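Local atomic coordinates of NADH-rubredoxin oxidoreductase (Clostridium acetobutylicum, PDB entry 3KLJ), a protein that transfers electrons from NADH to rubredoxin through a bound FAD, as part of a dioxygen-scavenging chain in an anaerobic bacterium. Residues A[19-32]-A[280-294]. Numbering follows the deposited sequence. Where two conformers were deposited one is given.
Sequences PAGFSAAKAALGKC and ANKQGEVAGLNACGE. With FAD (flavin-adenine dinucleotide), chain B.
Lys-31 and Glu-294 form a salt bridge, with NZ 2.5 Å from OE1. That is very short, so the exact length deserves caution. Both chains are extended beyond CG. The lysine passes Leu-289 on the way, and its CD, CE and NZ lie against CD1. Near the other end of the contact, Ser-23 OG donates to Asn-281 O, again at a very short 2.5 Å. Ser-23 has a second deposited conformer, so this bond may not be permanent. In the conformer described, OG lies anti to the backbone N (chi1 -173°), which directs it at the opposing helix. Asn-281 O also accepts the helical bond from Glu-285 N. Ala-20 N binds FAD O1P at 2.7 Å. This is the dinucleotide-binding start of the Rossmann-type FAD domain. Helix 19-28 follows strand 12-15, carries Gly-21 of a sequence that fits the GxGxxG pattern, and begins beside the pyrophosphate. Ala-280 brings its CB to the same cofactor from helix 277-291. The two helices run in the same general direction, 39° apart, and their axes approach to 6.8 Å. Neither Gly-284 nor Gly-288 has a side chain, so the backbones come close at both. CA of Ala-24 lies 4.1 Å from CA of Gly-288. Ala-24 CA also makes a C-H...O contact of 3.1 Å with Gly-284 O. The Ser-23 side chain fits as a knob among Ala-280, Asn-281, Gly-284 and Glu-285. Further along, Ala-27 CB rests on Glu-285 O and meets Leu-289 CD1 at 3.9 Å. Cys-32 and Cys-292 are a known disulfide pair. Each has two deposited conformers, and in those described their SG atoms are 3.6 Å apart, not a bonded distance. A Schellman motif with Gly-293 as C-prime residue ends helix 277-291.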
# COMPACT_ATOMS: atom_id res chain seq x y z
N PRO A 19 -4.44 -1.04 10.38
CA PRO A 19 -4.60 -2.51 10.32
C PRO A 19 -3.47 -3.29 11.01
O PRO A 19 -3.74 -4.30 11.67
CB PRO A 19 -4.64 -2.79 8.81
CG PRO A 19 -5.23 -1.51 8.24
CD PRO A 19 -4.61 -0.41 9.05
N ALA A 20 -2.23 -2.81 10.89
CA ALA A 20 -1.11 -3.52 11.53
C ALA A 20 -1.19 -3.44 13.04
O ALA A 20 -1.14 -4.47 13.72
CB ALA A 20 0.25 -3.01 11.03
N GLY A 21 -1.32 -2.21 13.56
CA GLY A 21 -1.55 -1.99 14.99
C GLY A 21 -2.74 -2.78 15.53
O GLY A 21 -2.64 -3.42 16.58
N PHE A 22 -3.86 -2.73 14.82
CA PHE A 22 -5.03 -3.49 15.24
C PHE A 22 -4.72 -4.98 15.38
O PHE A 22 -5.04 -5.59 16.40
CB PHE A 22 -6.23 -3.31 14.30
CG PHE A 22 -7.28 -4.33 14.53
CD1 PHE A 22 -8.16 -4.20 15.61
CD2 PHE A 22 -7.34 -5.48 13.76
CE1 PHE A 22 -9.12 -5.16 15.86
CE2 PHE A 22 -8.30 -6.46 14.01
CZ PHE A 22 -9.19 -6.30 15.07
N SER A 23 -4.10 -5.56 14.34
CA SER A 23 -3.76 -6.98 14.35
C SER A 23 -2.85 -7.35 15.53
O SER A 23 -3.01 -8.42 16.12
CB SER A 23 -3.11 -7.39 13.03
OG SER A 23 -2.92 -8.79 12.98
N ALA A 24 -1.92 -6.47 15.88
CA ALA A 24 -1.06 -6.71 17.06
C ALA A 24 -1.87 -6.73 18.36
O ALA A 24 -1.69 -7.62 19.20
CB ALA A 24 0.05 -5.70 17.15
N ALA A 25 -2.76 -5.75 18.52
CA ALA A 25 -3.64 -5.68 19.70
C ALA A 25 -4.46 -6.96 19.82
O ALA A 25 -4.42 -7.63 20.86
CB ALA A 25 -4.55 -4.45 19.64
N LYS A 26 -5.15 -7.31 18.73
CA LYS A 26 -5.94 -8.54 18.66
C LYS A 26 -5.12 -9.79 19.02
O LYS A 26 -5.59 -10.66 19.75
CB LYS A 26 -6.56 -8.70 17.27
CG LYS A 26 -7.39 -9.97 17.09
CD LYS A 26 -7.96 -10.06 15.66
CE LYS A 26 -8.60 -11.42 15.41
NZ LYS A 26 -9.38 -11.43 14.13
N ALA A 27 -3.89 -9.87 18.51
CA ALA A 27 -2.99 -10.98 18.81
C ALA A 27 -2.56 -11.01 20.28
O ALA A 27 -2.47 -12.08 20.88
CB ALA A 27 -1.77 -10.94 17.89
N ALA A 28 -2.32 -9.83 20.85
CA ALA A 28 -1.92 -9.70 22.26
C ALA A 28 -3.04 -10.05 23.25
O ALA A 28 -2.76 -10.34 24.42
CB ALA A 28 -1.41 -8.28 22.53
N LEU A 29 -4.29 -10.01 22.78
CA LEU A 29 -5.47 -10.29 23.61
C LEU A 29 -5.46 -11.66 24.28
O LEU A 29 -5.07 -12.66 23.68
CB LEU A 29 -6.76 -10.17 22.79
CG LEU A 29 -7.58 -8.89 22.94
CD1 LEU A 29 -8.68 -8.85 21.88
CD2 LEU A 29 -8.17 -8.80 24.35
N GLY A 30 -5.90 -11.69 25.54
CA GLY A 30 -5.91 -12.91 26.33
C GLY A 30 -4.54 -13.28 26.86
O GLY A 30 -4.41 -13.74 27.99
N LYS A 31 -3.51 -13.06 26.04
CA LYS A 31 -2.15 -13.40 26.40
C LYS A 31 -1.53 -12.31 27.30
O LYS A 31 -0.93 -12.63 28.33
CB LYS A 31 -1.30 -13.65 25.15
CG LYS A 31 -2.07 -14.25 23.99
CD LYS A 31 -1.17 -14.91 22.96
CE LYS A 31 -2.01 -15.83 22.08
NZ LYS A 31 -1.20 -16.84 21.35
N CYS A 32 -1.66 -11.05 26.89
CA CYS A 32 -1.27 -9.92 27.74
C CYS A 32 -2.50 -9.14 28.16
O CYS A 32 -3.51 -9.12 27.46
CB CYS A 32 -0.25 -9.01 27.06
SG CYS A 32 1.36 -8.96 27.91
N ALA A 280 0.34 -6.32 6.48
CA ALA A 280 0.07 -5.55 7.69
C ALA A 280 -0.62 -6.42 8.74
O ALA A 280 -0.20 -6.45 9.91
CB ALA A 280 -0.78 -4.32 7.37
N ASN A 281 -1.67 -7.10 8.33
CA ASN A 281 -2.41 -8.00 9.20
C ASN A 281 -1.51 -9.09 9.78
O ASN A 281 -1.51 -9.33 10.99
CB ASN A 281 -3.58 -8.64 8.44
CG ASN A 281 -4.64 -7.64 8.06
OD1 ASN A 281 -5.27 -7.76 7.00
ND2 ASN A 281 -4.84 -6.64 8.91
N LYS A 282 -0.74 -9.75 8.92
CA LYS A 282 0.06 -10.90 9.34
C LYS A 282 1.31 -10.49 10.13
O LYS A 282 1.66 -11.15 11.12
CB LYS A 282 0.44 -11.75 8.12
CG LYS A 282 0.01 -13.21 8.21
CD LYS A 282 1.18 -14.11 8.67
CE LYS A 282 0.92 -14.78 10.02
NZ LYS A 282 0.72 -13.80 11.13
N GLN A 283 1.97 -9.41 9.72
CA GLN A 283 3.09 -8.91 10.52
C GLN A 283 2.63 -8.34 11.86
O GLN A 283 3.28 -8.55 12.87
CB GLN A 283 3.95 -7.90 9.76
CG GLN A 283 4.76 -8.52 8.61
CD GLN A 283 5.60 -7.49 7.86
OE1 GLN A 283 5.37 -6.29 7.98
NE2 GLN A 283 6.55 -7.98 7.05
N GLY A 284 1.51 -7.61 11.86
CA GLY A 284 0.93 -7.12 13.11
C GLY A 284 0.66 -8.25 14.10
O GLY A 284 1.02 -8.16 15.28
N GLU A 285 0.03 -9.31 13.61
CA GLU A 285 -0.20 -10.52 14.39
C GLU A 285 1.09 -11.11 15.00
O GLU A 285 1.15 -11.38 16.20
CB GLU A 285 -0.93 -11.56 13.54
CG GLU A 285 -1.13 -12.89 14.25
CD GLU A 285 -1.75 -13.96 13.38
OE1 GLU A 285 -1.76 -13.84 12.13
OE2 GLU A 285 -2.23 -14.95 13.96
N VAL A 286 2.12 -11.32 14.18
CA VAL A 286 3.39 -11.90 14.66
C VAL A 286 4.04 -11.01 15.75
O VAL A 286 4.51 -11.52 16.77
CB VAL A 286 4.36 -12.23 13.49
CG1 VAL A 286 5.80 -12.51 13.99
CG2 VAL A 286 3.85 -13.42 12.70
N ALA A 287 4.01 -9.70 15.54
CA ALA A 287 4.53 -8.74 16.50
C ALA A 287 3.82 -8.80 17.86
O ALA A 287 4.47 -8.79 18.90
CB ALA A 287 4.49 -7.31 15.93
N GLY A 288 2.48 -8.82 17.84
CA GLY A 288 1.69 -8.91 19.07
C GLY A 288 1.98 -10.18 19.85
O GLY A 288 2.16 -10.15 21.08
N LEU A 289 2.03 -11.30 19.13
CA LEU A 289 2.34 -12.63 19.66
C LEU A 289 3.71 -12.68 20.33
O LEU A 289 3.86 -13.21 21.44
CB LEU A 289 2.27 -13.67 18.53
CG LEU A 289 1.09 -14.65 18.33
CD1 LEU A 289 -0.21 -14.33 19.11
CD2 LEU A 289 0.80 -14.86 16.84
N ASN A 290 4.72 -12.13 19.65
CA ASN A 290 6.09 -12.12 20.17
C ASN A 290 6.24 -11.19 21.38
O ASN A 290 6.90 -11.54 22.36
CB ASN A 290 7.08 -11.71 19.07
CG ASN A 290 7.54 -12.89 18.22
OD1 ASN A 290 8.48 -13.61 18.58
ND2 ASN A 290 6.90 -13.07 17.09
N ALA A 291 5.60 -10.02 21.30
CA ALA A 291 5.57 -9.05 22.40
C ALA A 291 4.97 -9.67 23.67
O ALA A 291 5.28 -9.23 24.79
CB ALA A 291 4.80 -7.82 22.00
N CYS A 292 4.12 -10.68 23.49
CA CYS A 292 3.55 -11.41 24.61
C CYS A 292 4.30 -12.72 24.90
O CYS A 292 3.81 -13.59 25.62
CB CYS A 292 2.06 -11.66 24.39
SG CYS A 292 1.18 -11.94 25.93
N GLY A 293 5.49 -12.85 24.33
CA GLY A 293 6.38 -13.98 24.64
C GLY A 293 6.13 -15.28 23.90
O GLY A 293 6.50 -16.35 24.38
N GLU A 294 5.50 -15.20 22.73
CA GLU A 294 5.31 -16.35 21.86
C GLU A 294 6.12 -16.16 20.58
O GLU A 294 5.81 -15.29 19.76
CB GLU A 294 3.82 -16.51 21.55
CG GLU A 294 3.44 -17.85 20.97
CD GLU A 294 2.06 -17.84 20.37
OE1 GLU A 294 1.08 -17.74 21.14
OE2 GLU A 294 1.97 -17.93 19.13
PA FAD B . -1.55 2.43 8.25
O1A FAD B . -0.98 3.63 7.54
O2A FAD B . -2.82 1.92 7.60
O5B FAD B . -1.83 2.79 9.77
C5B FAD B . -0.84 3.43 10.56
C4B FAD B . -1.52 4.39 11.55
O4B FAD B . -0.54 4.94 12.42
C3B FAD B . -2.17 5.56 10.82
O3B FAD B . -3.51 5.70 11.26
C2B FAD B . -1.34 6.77 11.20
O2B FAD B . -2.12 7.94 11.36
C1B FAD B . -0.73 6.34 12.52
N9A FAD B . 0.54 7.03 12.84
C8A FAD B . 1.52 7.43 11.97
N7A FAD B . 2.51 8.01 12.67
C5A FAD B . 2.19 7.99 13.98
C6A FAD B . 2.85 8.46 15.12
N6A FAD B . 3.88 9.30 15.00
N1A FAD B . 2.25 8.30 16.36
C2A FAD B . 1.02 7.68 16.47
N3A FAD B . 0.37 7.23 15.33
C4A FAD B . 0.95 7.38 14.11
N1 FAD B . -3.16 -2.50 0.11
C2 FAD B . -3.45 -3.68 -0.54
O2 FAD B . -2.87 -4.70 -0.21
N3 FAD B . -4.39 -3.73 -1.55
C4 FAD B . -5.05 -2.59 -1.92
O4 FAD B . -5.88 -2.66 -2.84
C4X FAD B . -4.77 -1.37 -1.28
N5 FAD B . -5.43 -0.20 -1.64
C5X FAD B . -5.14 0.99 -1.00
C6 FAD B . -5.81 2.16 -1.36
C7 FAD B . -5.52 3.36 -0.69
C7M FAD B . -6.22 4.63 -1.08
C8 FAD B . -4.56 3.39 0.32
C8M FAD B . -4.22 4.66 1.05
C9 FAD B . -3.90 2.21 0.68
C9A FAD B . -4.19 1.01 0.02
N10 FAD B . -3.53 -0.16 0.39
C10 FAD B . -3.82 -1.34 -0.26
C1' FAD B . -2.49 -0.13 1.46
C2' FAD B . -3.03 -0.59 2.80
O2' FAD B . -4.00 0.34 3.24
C3' FAD B . -1.85 -0.62 3.76
O3' FAD B . -0.95 -1.63 3.37
C4' FAD B . -2.26 -0.88 5.20
O4' FAD B . -3.21 0.09 5.64
C5' FAD B . -1.03 -0.77 6.08
O5' FAD B . -1.46 -0.82 7.42
P FAD B . -0.52 -0.24 8.57
O1P FAD B . -1.20 -0.47 9.91
O2P FAD B . 0.88 -0.81 8.47
O3P FAD B . -0.37 1.34 8.25